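Local atomic coordinates of enoyl-acyl carrier protein reductase (Uncultured bacterium, PDB entry 6KIA), a protein that probably catalyses the NADH-dependent reduction of enoyl-acyl carrier protein intermediates in fatty acid synthesis, and is linked to triclosan resistance. Residues Gly26-Phe29 with Tyr33-Gly36; Glu290-Ser295 with Leu393-Leu398; Leu304-Leu309 with Ala400-Gly405. All coordinates share one frame; numbering follows the deposited sequence.

How the contacts relate
Contacts 1 and 2 both touch the bound NADH, contact 1 at the adenosine ribose and the nicotinamide phosphate, contact 2 at that same phosphate and the carboxamide; their centres lie about 14 Å apart. They meet where Tyr33 CE2 packs 3.4 Å from Ile291 CD1. Contacts 2 and 3 are closer neighbours, with centres about 7 Å apart, because both rest on helix 394-413. Ile291 CG2 comes within 3.6 Å of Val402 CB there, and Phe307 CZ lies 3.4 Å from Thr395 CG2. Contact 3 is set back from the cofactor, the Val402 side chain being about 8 Å from it, yet Val402 CG1 still reaches Tyr33 OH of contact 1.

Contact 1 of 3, residues Gly26-Phe29 with Tyr33-Gly36; sequences GELF and YANG. With NAI (1,4-dihydronicotinamide adenine dinucleotide), chain D.
Asn35 reaches back from the first turn of helix 34-43 to the loop of residues 26-29, where it shares most of the contact with Leu28. From CB the chain turns to set CG anti to the carbonyl carbon (chi1 -75°), which brings the amide across the end of Leu28, at a slant, and up to the carbonyl of Phe29. CG lies 3.7 Å from Leu28 CD1. One branch of the amide, OD1, leans on the same methyl at 3.6 Å, while the other, ND2, donates to Phe29 O at 2.9 Å with an N-H...O angle of 152°. The acceptor lies nearly in the amide plane of Asn35, although ND2 itself is tilted from the carbonyl plane of Phe29. ND2 also bonds to Gly32 O, so two carbonyls of the loop hold the amide in its rotation. With chi1 at -177° the Leu28 branch swings opposite the backbone N, which brings CD1 against Ala34 CB at 3.9 Å. The segments belong to the Rossmann-type nucleotide site, where the loop after strand 21-25 leads into helix 34-43 and the cofactor lies against that loop. Here the backbone does much of the binding. Glu27 N donates to the adenosine ribose atom NAI O2B, and Glu27 O accepts from NAI O3B at 2.7 Å. Just ahead of Ala34, Tyr33 N donates to the phosphate oxygen NAI O1N at 2.8 Å. The Tyr33 ring turns its edge to the nicotinamide, CE2 lying 3.6 Å from NAI C3N, while its OH is held by Pro289 O.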
loop_
_atom_site.group_PDB
_atom_site.type_symbol
_atom_site.label_atom_id
_atom_site.label_comp_id
_atom_site.label_asym_id
_atom_site.label_seq_id
_atom_site.Cartn_x
_atom_site.Cartn_y
_atom_site.Cartn_z
ATOM N N GLY A 26 10.478 1.661 4.823
ATOM C CA GLY A 26 9.984 0.504 4.092
ATOM C C GLY A 26 11.001 0.194 3.008
ATOM O O GLY A 26 11.910 0.998 2.774
ATOM N N GLU A 27 10.859 -0.951 2.331
ATOM C CA GLU A 27 11.777 -1.289 1.243
ATOM C C GLU A 27 11.159 -0.980 -0.110
ATOM O O GLU A 27 9.941 -1.038 -0.275
ATOM C CB GLU A 27 12.197 -2.765 1.306
ATOM C CG GLU A 27 13.003 -3.109 2.559
ATOM C CD GLU A 27 13.583 -4.509 2.530
ATOM O OE1 GLU A 27 12.967 -5.415 1.914
ATOM O OE2 GLU A 27 14.693 -4.687 3.076
ATOM N N LEU A 28 12.018 -0.616 -1.061
ATOM C CA LEU A 28 11.615 -0.219 -2.393
ATOM C C LEU A 28 11.685 -1.422 -3.330
ATOM O O LEU A 28 12.748 -2.058 -3.448
ATOM C CB LEU A 28 12.532 0.898 -2.903
ATOM C CG LEU A 28 12.151 1.440 -4.271
ATOM C CD1 LEU A 28 10.799 2.160 -4.179
ATOM C CD2 LEU A 28 13.246 2.422 -4.720
ATOM N N PHE A 29 10.563 -1.752 -3.973
ATOM C CA PHE A 29 10.516 -2.851 -4.950
ATOM C C PHE A 29 10.037 -2.317 -6.276
ATOM O O PHE A 29 9.342 -1.318 -6.306
ATOM C CB PHE A 29 9.576 -3.972 -4.504
ATOM C CG PHE A 29 10.019 -4.658 -3.253
ATOM C CD1 PHE A 29 11.034 -5.594 -3.290
ATOM C CD2 PHE A 29 9.425 -4.370 -2.036
ATOM C CE1 PHE A 29 11.450 -6.226 -2.130
ATOM C CE2 PHE A 29 9.835 -5.011 -0.875
ATOM C CZ PHE A 29 10.851 -5.932 -0.926
ATOM N N TYR A 33 4.435 1.435 -4.968
ATOM C CA TYR A 33 3.941 2.809 -4.936
ATOM C C TYR A 33 5.037 3.821 -4.661
ATOM O O TYR A 33 5.050 4.901 -5.250
ATOM C CB TYR A 33 2.845 3.033 -3.864
ATOM C CG TYR A 33 1.458 3.185 -4.428
ATOM C CD1 TYR A 33 1.148 4.299 -5.187
ATOM C CD2 TYR A 33 0.433 2.308 -4.097
ATOM C CE1 TYR A 33 -0.096 4.490 -5.715
ATOM C CE2 TYR A 33 -0.849 2.500 -4.607
ATOM C CZ TYR A 33 -1.099 3.595 -5.429
ATOM O OH TYR A 33 -2.335 3.854 -5.972
ATOM N N ALA A 34 5.930 3.477 -3.731
ATOM C CA ALA A 34 6.943 4.416 -3.260
ATOM C C ALA A 34 7.834 4.943 -4.383
ATOM O O ALA A 34 8.427 6.024 -4.239
ATOM C CB ALA A 34 7.824 3.754 -2.177
ATOM N N ASN A 35 7.942 4.186 -5.479
ATOM C CA ASN A 35 8.730 4.660 -6.633
ATOM C C ASN A 35 8.319 6.061 -7.058
ATOM O O ASN A 35 9.182 6.877 -7.373
ATOM C CB ASN A 35 8.613 3.706 -7.820
ATOM C CG ASN A 35 9.427 2.460 -7.623
ATOM O OD1 ASN A 35 10.665 2.481 -7.714
ATOM N ND2 ASN A 35 8.753 1.376 -7.284
ATOM N N GLY A 36 7.016 6.344 -7.102
ATOM C CA GLY A 36 6.585 7.683 -7.505
ATOM C C GLY A 36 7.152 8.774 -6.598
ATOM O O GLY A 36 7.620 9.840 -7.043
HETATM P PA NAI D . 5.231 -3.404 -2.198
HETATM O O1A NAI D . 6.181 -2.814 -3.195
HETATM O O2A NAI D . 5.273 -4.909 -2.016
HETATM O O5B NAI D . 5.466 -2.643 -0.822
HETATM C C5B NAI D . 5.249 -3.319 0.399
HETATM C C4B NAI D . 6.031 -2.456 1.437
HETATM O O4B NAI D . 5.702 -3.085 2.817
HETATM C C3B NAI D . 7.305 -2.511 1.278
HETATM O O3B NAI D . 7.959 -1.199 1.516
HETATM C C2B NAI D . 7.822 -3.619 2.392
HETATM O O2B NAI D . 9.267 -3.439 2.626
HETATM C C1B NAI D . 7.081 -3.381 3.417
HETATM N N9A NAI D . 6.828 -4.605 4.204
HETATM C C8A NAI D . 6.163 -5.753 3.979
HETATM N N7A NAI D . 6.280 -6.517 5.063
HETATM C C5A NAI D . 7.015 -5.835 5.973
HETATM C C6A NAI D . 7.397 -6.238 7.244
HETATM N N6A NAI D . 7.171 -7.430 8.014
HETATM N N1A NAI D . 8.138 -5.395 7.981
HETATM C C2A NAI D . 8.510 -4.178 7.473
HETATM N N3A NAI D . 8.125 -3.777 6.204
HETATM C C4A NAI D . 7.369 -4.641 5.457
HETATM O O3 NAI D . 3.662 -3.061 -2.594
HETATM P PN NAI D . 2.857 -1.667 -2.488
HETATM O O1N NAI D . 3.557 -0.598 -3.268
HETATM O O2N NAI D . 1.479 -2.020 -3.026
HETATM O O5D NAI D . 2.782 -1.282 -0.942
HETATM C C5D NAI D . 3.252 -0.033 -0.465
HETATM C C4D NAI D . 2.098 0.636 0.315
HETATM O O4D NAI D . 1.158 0.986 -0.541
HETATM C C3D NAI D . 1.438 -0.363 1.263
HETATM O O3D NAI D . 1.255 0.165 2.533
HETATM C C2D NAI D . 0.062 -0.559 0.589
HETATM O O2D NAI D . -0.890 -1.088 1.578
HETATM C C1D NAI D . -0.231 0.627 0.122
HETATM N N1N NAI D . -1.261 0.613 -0.917
HETATM C C2N NAI D . -1.259 -0.317 -1.935
HETATM C C3N NAI D . -2.301 -0.326 -2.871
HETATM C C7N NAI D . -2.310 -1.320 -4.033
HETATM O O7N NAI D . -3.343 -1.545 -4.656
HETATM N N7N NAI D . -1.099 -1.970 -4.386
HETATM C C4N NAI D . -3.336 0.596 -2.817
HETATM C C5N NAI D . -3.300 1.568 -1.810
HETATM C C6N NAI D . -2.267 1.564 -0.867
#

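Contact 2 of 3, residues Glu290-Ser295 with Leu393-Leu398; sequences EIRTNS and LVTDVL. With NAI (1,4-dihydronicotinamide adenine dinucleotide), chain D.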
loop_
_atom_site.group_PDB
_atom_site.type_symbol
_atom_site.label_atom_id
_atom_site.label_comp_id
_atom_site.label_asym_id
_atom_site.label_seq_id
_atom_site.Cartn_x
_atom_site.Cartn_y
_atom_site.Cartn_z
ATOM N N GLU A 290 -6.412 1.497 -6.229
ATOM C CA GLU A 290 -6.074 0.117 -6.534
ATOM C C GLU A 290 -5.109 0.063 -7.713
ATOM O O GLU A 290 -5.392 0.635 -8.792
ATOM C CB GLU A 290 -7.345 -0.671 -6.903
ATOM C CG GLU A 290 -8.483 -0.606 -5.883
ATOM C CD GLU A 290 -9.401 0.618 -6.039
ATOM O OE1 GLU A 290 -9.138 1.516 -6.874
ATOM O OE2 GLU A 290 -10.412 0.680 -5.319
ATOM N N ILE A 291 -3.978 -0.615 -7.526
ATOM C CA ILE A 291 -3.059 -0.875 -8.624
ATOM C C ILE A 291 -2.495 -2.281 -8.486
ATOM O O ILE A 291 -2.805 -2.987 -7.529
ATOM C CB ILE A 291 -1.909 0.159 -8.687
ATOM C CG1 ILE A 291 -1.126 0.203 -7.374
ATOM C CG2 ILE A 291 -2.425 1.568 -9.016
ATOM C CD1 ILE A 291 0.139 1.002 -7.539
ATOM N N ARG A 292 -1.701 -2.719 -9.461
ATOM C CA ARG A 292 -1.037 -4.005 -9.325
ATOM C C ARG A 292 0.437 -3.833 -8.954
ATOM O O ARG A 292 1.232 -3.243 -9.700
ATOM C CB ARG A 292 -1.194 -4.829 -10.602
ATOM C CG ARG A 292 -2.646 -5.229 -10.802
ATOM C CD ARG A 292 -2.828 -6.222 -11.940
ATOM N NE ARG A 292 -2.581 -7.601 -11.527
ATOM C CZ ARG A 292 -1.509 -8.307 -11.874
ATOM N NH1 ARG A 292 -0.574 -7.764 -12.647
ATOM N NH2 ARG A 292 -1.373 -9.559 -11.450
ATOM N N THR A 293 0.758 -4.301 -7.752
ATOM C CA THR A 293 2.109 -4.317 -7.199
ATOM C C THR A 293 2.399 -5.700 -6.638
ATOM O O THR A 293 1.544 -6.591 -6.683
ATOM C CB THR A 293 2.270 -3.322 -6.043
ATOM O OG1 THR A 293 1.473 -3.788 -4.953
ATOM C CG2 THR A 293 1.868 -1.906 -6.421
ATOM N N ASN A 294 3.586 -5.883 -6.064
ATOM C CA ASN A 294 3.886 -7.130 -5.353
ATOM C C ASN A 294 2.868 -7.434 -4.251
ATOM O O ASN A 294 2.519 -8.600 -4.026
ATOM C CB ASN A 294 5.290 -7.084 -4.738
ATOM C CG ASN A 294 6.388 -7.150 -5.778
ATOM O OD1 ASN A 294 6.132 -7.183 -6.987
ATOM N ND2 ASN A 294 7.635 -7.156 -5.310
ATOM N N SER A 295 2.355 -6.407 -3.573
ATOM C CA SER A 295 1.468 -6.672 -2.438
ATOM C C SER A 295 0.001 -6.871 -2.854
ATOM O O SER A 295 -0.789 -7.445 -2.109
ATOM C CB SER A 295 1.544 -5.527 -1.417
ATOM O OG SER A 295 0.688 -4.440 -1.788
ATOM N N LEU A 393 -0.057 -6.241 -19.911
ATOM C CA LEU A 393 -1.441 -5.923 -19.589
ATOM C C LEU A 393 -1.727 -4.436 -19.601
ATOM O O LEU A 393 -0.854 -3.613 -19.299
ATOM C CB LEU A 393 -1.786 -6.467 -18.202
ATOM C CG LEU A 393 -1.606 -7.965 -17.977
ATOM C CD1 LEU A 393 -1.736 -8.267 -16.483
ATOM C CD2 LEU A 393 -2.595 -8.775 -18.832
ATOM N N VAL A 394 -2.975 -4.099 -19.901
ATOM C CA VAL A 394 -3.453 -2.738 -19.751
ATOM C C VAL A 394 -3.182 -2.231 -18.316
ATOM O O VAL A 394 -2.787 -1.070 -18.108
ATOM C CB VAL A 394 -4.962 -2.655 -20.088
ATOM C CG1 VAL A 394 -5.525 -1.314 -19.676
ATOM C CG2 VAL A 394 -5.182 -2.864 -21.610
ATOM N N THR A 395 -3.400 -3.102 -17.330
ATOM C CA THR A 395 -3.199 -2.686 -15.949
ATOM C C THR A 395 -1.735 -2.380 -15.643
ATOM O O THR A 395 -1.467 -1.660 -14.698
ATOM C CB THR A 395 -3.713 -3.719 -14.937
ATOM O OG1 THR A 395 -3.061 -4.974 -15.151
ATOM C CG2 THR A 395 -5.231 -3.875 -15.065
ATOM N N ASP A 396 -0.799 -2.973 -16.387
ATOM C CA ASP A 396 0.626 -2.626 -16.218
ATOM C C ASP A 396 0.826 -1.135 -16.573
ATOM O O ASP A 396 1.445 -0.348 -15.813
ATOM C CB ASP A 396 1.554 -3.486 -17.098
ATOM C CG ASP A 396 1.506 -4.972 -16.769
ATOM O OD1 ASP A 396 1.128 -5.352 -15.637
ATOM O OD2 ASP A 396 1.886 -5.775 -17.655
ATOM N N VAL A 397 0.319 -0.748 -17.741
ATOM C CA VAL A 397 0.412 0.628 -18.194
ATOM C C VAL A 397 -0.243 1.563 -17.166
ATOM O O VAL A 397 0.347 2.569 -16.734
ATOM C CB VAL A 397 -0.267 0.817 -19.595
ATOM C CG1 VAL A 397 -0.195 2.251 -20.022
ATOM C CG2 VAL A 397 0.418 -0.078 -20.631
ATOM N N LEU A 398 -1.458 1.209 -16.747
ATOM C CA LEU A 398 -2.207 2.111 -15.879
ATOM C C LEU A 398 -1.636 2.192 -14.451
ATOM O O LEU A 398 -1.629 3.282 -13.847
ATOM C CB LEU A 398 -3.684 1.716 -15.830
ATOM C CG LEU A 398 -4.456 1.805 -17.171
ATOM C CD1 LEU A 398 -5.899 1.360 -16.954
ATOM C CD2 LEU A 398 -4.373 3.224 -17.728
HETATM P PA NAI D . 5.231 -3.404 -2.198
HETATM O O1A NAI D . 6.181 -2.814 -3.195
HETATM O O2A NAI D . 5.273 -4.909 -2.016
HETATM O O5B NAI D . 5.466 -2.643 -0.822
HETATM C C5B NAI D . 5.249 -3.319 0.399
HETATM C C4B NAI D . 6.031 -2.456 1.437
HETATM O O4B NAI D . 5.702 -3.085 2.817
HETATM C C3B NAI D . 7.305 -2.511 1.278
HETATM O O3B NAI D . 7.959 -1.199 1.516
HETATM C C2B NAI D . 7.822 -3.619 2.392
HETATM O O2B NAI D . 9.267 -3.439 2.626
HETATM C C1B NAI D . 7.081 -3.381 3.417
HETATM N N9A NAI D . 6.828 -4.605 4.204
HETATM C C8A NAI D . 6.163 -5.753 3.979
HETATM N N7A NAI D . 6.280 -6.517 5.063
HETATM C C5A NAI D . 7.015 -5.835 5.973
HETATM C C6A NAI D . 7.397 -6.238 7.244
HETATM N N6A NAI D . 7.171 -7.430 8.014
HETATM N N1A NAI D . 8.138 -5.395 7.981
HETATM C C2A NAI D . 8.510 -4.178 7.473
HETATM N N3A NAI D . 8.125 -3.777 6.204
HETATM C C4A NAI D . 7.369 -4.641 5.457
HETATM O O3 NAI D . 3.662 -3.061 -2.594
HETATM P PN NAI D . 2.857 -1.667 -2.488
HETATM O O1N NAI D . 3.557 -0.598 -3.268
HETATM O O2N NAI D . 1.479 -2.020 -3.026
HETATM O O5D NAI D . 2.782 -1.282 -0.942
HETATM C C5D NAI D . 3.252 -0.033 -0.465
HETATM C C4D NAI D . 2.098 0.636 0.315
HETATM O O4D NAI D . 1.158 0.986 -0.541
HETATM C C3D NAI D . 1.438 -0.363 1.263
HETATM O O3D NAI D . 1.255 0.165 2.533
HETATM C C2D NAI D . 0.062 -0.559 0.589
HETATM O O2D NAI D . -0.890 -1.088 1.578
HETATM C C1D NAI D . -0.231 0.627 0.122
HETATM N N1N NAI D . -1.261 0.613 -0.917
HETATM C C2N NAI D . -1.259 -0.317 -1.935
HETATM C C3N NAI D . -2.301 -0.326 -2.871
HETATM C C7N NAI D . -2.310 -1.320 -4.033
HETATM O O7N NAI D . -3.343 -1.545 -4.656
HETATM N N7N NAI D . -1.099 -1.970 -4.386
HETATM C C4N NAI D . -3.336 0.596 -2.817
HETATM C C5N NAI D . -3.300 1.568 -1.810
HETATM C C6N NAI D . -2.267 1.564 -0.867
#
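Arg292 meets the first turn of helix 394-413 through its CD, which sits 3.5 Å from Thr395 OG1, the two side chains crossing at a slant. The chain then bends at chi3 (83°), which carries the guanidinium past Leu393; NH1 comes to 4.0 Å from Leu393 CD1. Asp396 OD1 lies near the guanidinium plane, at its edge, but 4.2 Å from NH1 and thus beyond a salt bridge. A second acidic group, Asp297, makes a long, weak ion pair with NH2. The other oxygen of Asp396, OD2, receives the N-H of the N-cap residue Leu393 at 3.0 Å, met from above the carboxylate plane. Ser399 OG takes the backbone N-H of Arg292, tying the loop to the next turn of the helix. On the side facing the cofactor, Ile291 N gives an almost straight bond to the carboxamide oxygen NAI O7N at 3.1 Å. Thr293 OG1 and Ser295 OG both donate to NAI O2N, and Thr293 OG1 in turn accepts from Ser295 N, forming an ST turn. The carboxylates near Arg292 would attract it at a distance, whereas the direct touch is mainly van der Waals, while Ile291 N, Thr293 OG1 and Ser295 OG hold the carboxamide and phosphate of NADH.

Contact 3 of 3, residues Leu304-Leu309 with Ala400-Gly405; sequences LSLFPL and ALVLEG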
loop_
_atom_site.group_PDB
_atom_site.type_symbol
_atom_site.label_atom_id
_atom_site.label_comp_id
_atom_site.label_asym_id
_atom_site.label_seq_id
_atom_site.Cartn_x
_atom_site.Cartn_y
_atom_site.Cartn_z
ATOM N N LEU A 304 -9.777 -4.386 -11.469
ATOM C CA LEU A 304 -10.987 -3.971 -12.158
ATOM C C LEU A 304 -11.287 -2.524 -11.847
ATOM O O LEU A 304 -11.855 -1.805 -12.703
ATOM C CB LEU A 304 -12.180 -4.855 -11.760
ATOM C CG LEU A 304 -12.041 -6.317 -12.161
ATOM C CD1 LEU A 304 -13.291 -7.040 -11.705
ATOM C CD2 LEU A 304 -11.868 -6.470 -13.679
ATOM N N SER A 305 -10.868 -2.082 -10.656
ATOM C CA SER A 305 -11.142 -0.700 -10.255
ATOM C C SER A 305 -10.327 0.323 -11.041
ATOM O O SER A 305 -10.703 1.483 -11.113
ATOM C CB SER A 305 -10.875 -0.520 -8.764
ATOM O OG SER A 305 -11.744 -1.347 -7.989
ATOM N N LEU A 306 -9.250 -0.124 -11.669
ATOM C CA LEU A 306 -8.277 0.788 -12.261
ATOM C C LEU A 306 -8.617 1.215 -13.698
ATOM O O LEU A 306 -8.304 2.337 -14.103
ATOM C CB LEU A 306 -6.890 0.127 -12.213
ATOM C CG LEU A 306 -5.683 0.853 -12.808
ATOM C CD1 LEU A 306 -5.425 2.178 -12.084
ATOM C CD2 LEU A 306 -4.486 -0.081 -12.675
ATOM N N PHE A 307 -9.279 0.348 -14.463
ATOM C CA PHE A 307 -9.532 0.668 -15.884
ATOM C C PHE A 307 -10.223 2.015 -16.166
ATOM O O PHE A 307 -9.851 2.708 -17.130
ATOM C CB PHE A 307 -10.336 -0.466 -16.531
ATOM C CG PHE A 307 -9.606 -1.775 -16.562
ATOM C CD1 PHE A 307 -8.536 -1.968 -17.422
ATOM C CD2 PHE A 307 -9.995 -2.817 -15.737
ATOM C CE1 PHE A 307 -7.852 -3.191 -17.454
ATOM C CE2 PHE A 307 -9.337 -4.047 -15.769
ATOM C CZ PHE A 307 -8.274 -4.244 -16.623
ATOM N N PRO A 308 -11.211 2.412 -15.330
ATOM C CA PRO A 308 -11.851 3.702 -15.614
ATOM C C PRO A 308 -10.921 4.917 -15.479
ATOM O O PRO A 308 -11.341 6.017 -15.843
ATOM C CB PRO A 308 -12.991 3.761 -14.578
ATOM C CG PRO A 308 -13.274 2.326 -14.254
ATOM C CD PRO A 308 -11.942 1.660 -14.278
ATOM N N LEU A 309 -9.692 4.735 -14.994
ATOM C CA LEU A 309 -8.714 5.841 -15.040
ATOM C C LEU A 309 -8.569 6.343 -16.474
ATOM O O LEU A 309 -8.345 7.536 -16.707
ATOM C CB LEU A 309 -7.353 5.397 -14.462
ATOM C CG LEU A 309 -6.259 6.469 -14.471
ATOM C CD1 LEU A 309 -6.631 7.604 -13.492
ATOM C CD2 LEU A 309 -4.872 5.879 -14.124
ATOM N N ALA A 400 1.532 1.874 -13.705
ATOM C CA ALA A 400 2.683 2.798 -13.808
ATOM C C ALA A 400 2.240 4.268 -13.849
ATOM O O ALA A 400 2.916 5.147 -13.284
ATOM C CB ALA A 400 3.551 2.470 -15.028
ATOM N N LEU A 401 1.129 4.556 -14.536
ATOM C CA LEU A 401 0.617 5.938 -14.548
ATOM C C LEU A 401 0.226 6.419 -13.147
ATOM O O LEU A 401 0.489 7.574 -12.764
ATOM C CB LEU A 401 -0.578 6.020 -15.498
ATOM C CG LEU A 401 -0.286 5.900 -16.997
ATOM C CD1 LEU A 401 -1.522 6.346 -17.791
ATOM C CD2 LEU A 401 0.921 6.728 -17.428
ATOM N N VAL A 402 -0.405 5.544 -12.367
ATOM C CA VAL A 402 -0.810 5.929 -11.015
ATOM C C VAL A 402 0.424 6.168 -10.124
ATOM O O VAL A 402 0.424 7.109 -9.337
ATOM C CB VAL A 402 -1.754 4.872 -10.376
ATOM C CG1 VAL A 402 -2.046 5.240 -8.914
ATOM C CG2 VAL A 402 -3.063 4.819 -11.147
ATOM N N LEU A 403 1.465 5.353 -10.257
ATOM C CA LEU A 403 2.731 5.662 -9.550
ATOM C C LEU A 403 3.223 7.074 -9.880
ATOM O O LEU A 403 3.557 7.911 -8.965
ATOM C CB LEU A 403 3.821 4.641 -9.921
ATOM C CG LEU A 403 4.074 3.470 -8.982
ATOM C CD1 LEU A 403 2.809 2.749 -8.609
ATOM C CD2 LEU A 403 5.156 2.524 -9.571
ATOM N N GLU A 404 3.270 7.314 -11.187
ATOM C CA GLU A 404 3.756 8.572 -11.744
ATOM C C GLU A 404 2.956 9.780 -11.252
ATOM O O GLU A 404 3.531 10.837 -10.966
ATOM C CB GLU A 404 3.717 8.506 -13.281
ATOM C CG GLU A 404 4.174 9.758 -13.990
ATOM C CD GLU A 404 4.259 9.572 -15.502
ATOM O OE1 GLU A 404 3.934 8.468 -15.998
ATOM O OE2 GLU A 404 4.678 10.520 -16.193
ATOM N N GLY A 405 1.634 9.630 -11.133
ATOM C CA GLY A 405 0.778 10.736 -10.722
ATOM C C GLY A 405 0.722 10.960 -9.214
ATOM O O GLY A 405 0.678 12.111 -8.737
#
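The type I turn from Leu306 to Leu309, which leads into helix 309-315, packs against helix 394-413, with Val402 at the centre of the touch. Val402 sets its CG2 methyl against the paired ends of two leucines of the turn. Leu309 CD2 stands 3.6 Å from that methyl and Leu306 CD1 3.7 Å, so a single branch of Val402 takes both. Leu306 and Leu309 each extend CG anti to the backbone N (chi1 178° and 180°), which sends their ends outward from the turn to the helix. The Leu306 side chain runs past Val402 in the opposite direction, whereas that of Leu309 lies at a slant to it. Across this interface the long loop after strand 283-287 of the Rossmann-like sheet meets a helix close to the C-terminal end of the chain, and all three residues are buried. The turn is closed by the backbone bond from Leu309 N to Leu306 O at 2.9 Å, which holds the two leucines beside each other. Leu306 also rests on Leu398 and Ser399, one turn earlier in the helix.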